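PDB 5HOS: cellulase from Xanthomonas axonopodis pv. citri, which probably hydrolyses internal beta-1,4-glucosidic bonds of cellulose and related glucans, as an endoglucanase of glycosyl hydrolase family 5. Local coordinates for residues F256-R261 and N294-W298. Numbering follows the deposited sequence.
Sequences FTEWLR and NSDVW
F256 and W298 meet where helix 248-262 packs against the start of strand 298-306, the last strand of the (beta/alpha)8 barrel. The CH2 corner of the indole comes up to the CD2-CE2 edge of the phenyl ring, with F256 CE2 3.5 Å from W298 CH2 and the ring planes inclined by 54°. F256 also packs on I226 and A228 of strand 224-231. At the next residue, the pyrrole edge of the same tryptophan donates through its N-H: W298 NE1 lies 2.9 Å from T257 OG1, which sits close to the indole plane. That hydroxyl also bonds to the L253 carbonyl of its own helix. T257 CG2, anti to the backbone N, leans instead against V297 CG2 at 3.8 Å. L260 continues the apolar seam, its CB resting on V297 CB, while V297 CG1 lies beside the backbone of R261.

R261 closes the contact. Its chain runs extended and then bends at chi3, bringing the guanidinium side-on to D296, with the two planes only 6° apart. R261 NE bonds D296 OD2 and R261 NH1 bonds D296 OD1, each at 2.9 Å, nearly straight (173°) and on the syn lone pairs. R261 NH1 also reaches N294 OD1 at 2.8 Å, on an in-plane lone pair of the amide, and R261 NH2 pairs with E258 OE2 at 3.0 Å. Three side chains thus fix the guanidinium's rotation, and the carboxylates of D296 and E258 probably more than offset its single positive charge. Apolar and indole contacts on the barrel side, with a salt-bridge network at the more exposed end, clamp the end of the loop and the first residue of strand 298-306 to helix 248-262.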
ATOM      1  N   PHE A 256      13.364 -11.835  -0.965  1.00 20.27           N
ATOM      2  CA  PHE A 256      12.964 -10.548  -1.553  1.00 18.76           C
ATOM      3  C   PHE A 256      13.991  -9.455  -1.259  1.00 19.74           C
ATOM      4  O   PHE A 256      14.358  -8.676  -2.150  1.00 18.51           O
ATOM      5  CB  PHE A 256      11.577 -10.143  -1.052  1.00 18.53           C
ATOM      6  CG  PHE A 256      11.063  -8.860  -1.643  1.00 18.11           C
ATOM      7  CD1 PHE A 256      10.776  -8.764  -2.997  1.00 17.65           C
ATOM      8  CD2 PHE A 256      10.877  -7.737  -0.843  1.00 17.83           C
ATOM      9  CE1 PHE A 256      10.309  -7.574  -3.547  1.00 18.68           C
ATOM     10  CE2 PHE A 256      10.401  -6.543  -1.383  1.00 18.75           C
ATOM     11  CZ  PHE A 256      10.124  -6.463  -2.737  1.00 18.59           C
ATOM     12  N   THR A 257      14.478  -9.430  -0.019  1.00 19.04           N
ATOM     13  CA  THR A 257      15.476  -8.452   0.409  1.00 20.68           C
ATOM     14  C   THR A 257      16.766  -8.551  -0.413  1.00 21.72           C
ATOM     15  O   THR A 257      17.277  -7.537  -0.909  1.00 21.37           O
ATOM     16  CB  THR A 257      15.743  -8.582   1.923  1.00 22.03           C
ATOM     17  OG1 THR A 257      14.516  -8.326   2.632  1.00 21.79           O
ATOM     18  CG2 THR A 257      16.792  -7.597   2.382  1.00 23.02           C
ATOM     19  N   GLU A 258      17.286  -9.759  -0.582  1.00 21.40           N
ATOM     20  CA  GLU A 258      18.499  -9.934  -1.392  1.00 22.94           C
ATOM     21  C   GLU A 258      18.240  -9.655  -2.890  1.00 20.22           C
ATOM     22  O   GLU A 258      19.129  -9.170  -3.598  1.00 20.88           O
ATOM     23  CB  GLU A 258      19.105 -11.326  -1.170  1.00 27.29           C
ATOM     24  CG  GLU A 258      20.490 -11.503  -1.793  1.00 33.01           C
ATOM     25  CD  GLU A 258      21.522 -10.487  -1.323  1.00 35.56           C
ATOM     26  OE1 GLU A 258      22.388 -10.104  -2.153  1.00 40.29           O
ATOM     27  OE2 GLU A 258      21.460 -10.072  -0.142  1.00 34.47           O
ATOM     28  N   TRP A 259      17.030  -9.958  -3.361  1.00 18.92           N
ATOM     29  CA  TRP A 259      16.626  -9.609  -4.727  1.00 17.92           C
ATOM     30  C   TRP A 259      16.695  -8.086  -4.927  1.00 19.30           C
ATOM     31  O   TRP A 259      17.234  -7.620  -5.936  1.00 19.83           O
ATOM     32  CB  TRP A 259      15.207 -10.125  -5.049  1.00 15.51           C
ATOM     33  CG  TRP A 259      14.785  -9.829  -6.463  1.00 16.17           C
ATOM     34  CD1 TRP A 259      14.997 -10.605  -7.566  1.00 18.17           C
ATOM     35  CD2 TRP A 259      14.098  -8.657  -6.923  1.00 19.67           C
ATOM     36  NE1 TRP A 259      14.483  -9.991  -8.686  1.00 19.14           N
ATOM     37  CE2 TRP A 259      13.924  -8.797  -8.322  1.00 20.08           C
ATOM     38  CE3 TRP A 259      13.603  -7.506  -6.288  1.00 20.19           C
ATOM     39  CZ2 TRP A 259      13.268  -7.831  -9.100  1.00 21.01           C
ATOM     40  CZ3 TRP A 259      12.957  -6.540  -7.066  1.00 20.91           C
ATOM     41  CH2 TRP A 259      12.801  -6.712  -8.458  1.00 21.47           C
ATOM     42  N   LEU A 260      16.160  -7.325  -3.964  1.00 17.72           N
ATOM     43  CA  LEU A 260      16.222  -5.857  -4.023  1.00 17.80           C
ATOM     44  C   LEU A 260      17.671  -5.380  -4.117  1.00 19.31           C
ATOM     45  O   LEU A 260      17.999  -4.510  -4.929  1.00 19.27           O
ATOM     46  CB  LEU A 260      15.539  -5.218  -2.805  1.00 17.39           C
ATOM     47  CG  LEU A 260      14.015  -5.303  -2.688  1.00 17.84           C
ATOM     48  CD1 LEU A 260      13.600  -4.763  -1.325  1.00 15.92           C
ATOM     49  CD2 LEU A 260      13.308  -4.531  -3.788  1.00 20.12           C
ATOM     50  N   ARG A 261      18.528  -5.984  -3.301  1.00 21.05           N
ATOM     51  CA  ARG A 261      19.946  -5.616  -3.231  1.00 23.22           C
ATOM     52  C   ARG A 261      20.666  -5.891  -4.552  1.00 22.95           C
ATOM     53  O   ARG A 261      21.370  -5.025  -5.070  1.00 23.28           O
ATOM     54  CB  ARG A 261      20.621  -6.362  -2.073  1.00 25.36           C
ATOM     55  CG  ARG A 261      21.957  -5.789  -1.632  1.00 27.18           C
ATOM     56  CD  ARG A 261      22.415  -6.394  -0.309  1.00 27.98           C
ATOM     57  NE  ARG A 261      21.702  -5.817   0.841  1.00 27.67           N
ATOM     58  CZ  ARG A 261      21.032  -6.482   1.790  1.00 27.39           C
ATOM     59  NH1 ARG A 261      20.440  -5.794   2.769  1.00 27.45           N
ATOM     60  NH2 ARG A 261      20.938  -7.811   1.807  1.00 28.66           N
ATOM     61  N   ASN A 294      18.325  -3.817   7.447  1.00 26.72           N
ATOM     62  CA  ASN A 294      18.503  -3.870   5.994  1.00 25.85           C
ATOM     63  C   ASN A 294      17.913  -2.639   5.302  1.00 26.30           C
ATOM     64  O   ASN A 294      17.258  -2.742   4.261  1.00 24.65           O
ATOM     65  CB  ASN A 294      17.875  -5.160   5.470  1.00 24.88           C
ATOM     66  CG  ASN A 294      18.644  -6.385   5.911  1.00 26.47           C
ATOM     67  OD1 ASN A 294      19.617  -6.764   5.269  1.00 30.24           O
ATOM     68  ND2 ASN A 294      18.222  -7.003   7.009  1.00 25.01           N
ATOM     69  N   SER A 295      18.199  -1.472   5.882  1.00 27.44           N
ATOM     70  CA  SER A 295      17.692  -0.187   5.399  1.00 27.14           C
ATOM     71  C   SER A 295      18.392   0.325   4.133  1.00 25.27           C
ATOM     72  O   SER A 295      17.974   1.333   3.584  1.00 25.56           O
ATOM     73  CB  SER A 295      17.788   0.875   6.506  1.00 29.45           C
ATOM     74  OG  SER A 295      19.140   1.158   6.857  1.00 31.69           O
ATOM     75  N   ASP A 296      19.454  -0.344   3.674  1.00 25.56           N
ATOM     76  CA  ASP A 296      20.008  -0.057   2.344  1.00 26.22           C
ATOM     77  C   ASP A 296      18.975  -0.348   1.243  1.00 24.14           C
ATOM     78  O   ASP A 296      18.977   0.302   0.198  1.00 25.99           O
ATOM     79  CB  ASP A 296      21.336  -0.804   2.090  1.00 27.59           C
ATOM     80  CG  ASP A 296      21.186  -2.318   2.109  1.00 29.51           C
ATOM     81  OD1 ASP A 296      20.449  -2.852   2.962  1.00 28.90           O
ATOM     82  OD2 ASP A 296      21.824  -2.988   1.275  1.00 33.45           O
ATOM     83  N   VAL A 297      18.072  -1.298   1.491  1.00 22.63           N
ATOM     84  CA  VAL A 297      16.998  -1.590   0.536  1.00 21.84           C
ATOM     85  C   VAL A 297      15.590  -1.281   1.061  1.00 19.96           C
ATOM     86  O   VAL A 297      14.769  -0.830   0.294  1.00 20.79           O
ATOM     87  CB  VAL A 297      17.077  -3.031  -0.012  1.00 23.28           C
ATOM     88  CG1 VAL A 297      18.413  -3.256  -0.707  1.00 24.69           C
ATOM     89  CG2 VAL A 297      16.861  -4.071   1.075  1.00 23.88           C
ATOM     90  N   TRP A 298      15.315  -1.507   2.342  1.00 19.16           N
ATOM     91  CA  TRP A 298      13.986  -1.209   2.890  1.00 19.16           C
ATOM     92  C   TRP A 298      13.848   0.279   3.197  1.00 20.10           C
ATOM     93  O   TRP A 298      14.668   0.842   3.925  1.00 23.08           O
ATOM     94  CB  TRP A 298      13.691  -2.056   4.123  1.00 19.90           C
ATOM     95  CG  TRP A 298      13.437  -3.492   3.780  1.00 20.52           C
ATOM     96  CD1 TRP A 298      14.287  -4.546   3.972  1.00 21.26           C
ATOM     97  CD2 TRP A 298      12.263  -4.031   3.154  1.00 20.42           C
ATOM     98  NE1 TRP A 298      13.706  -5.712   3.524  1.00 19.66           N
ATOM     99  CE2 TRP A 298      12.471  -5.423   3.007  1.00 19.99           C
ATOM    100  CE3 TRP A 298      11.057  -3.471   2.703  1.00 20.01           C
ATOM    101  CZ2 TRP A 298      11.509  -6.269   2.444  1.00 19.62           C
ATOM    102  CZ3 TRP A 298      10.102  -4.310   2.131  1.00 20.00           C
ATOM    103  CH2 TRP A 298      10.335  -5.696   2.007  1.00 20.07           C
TER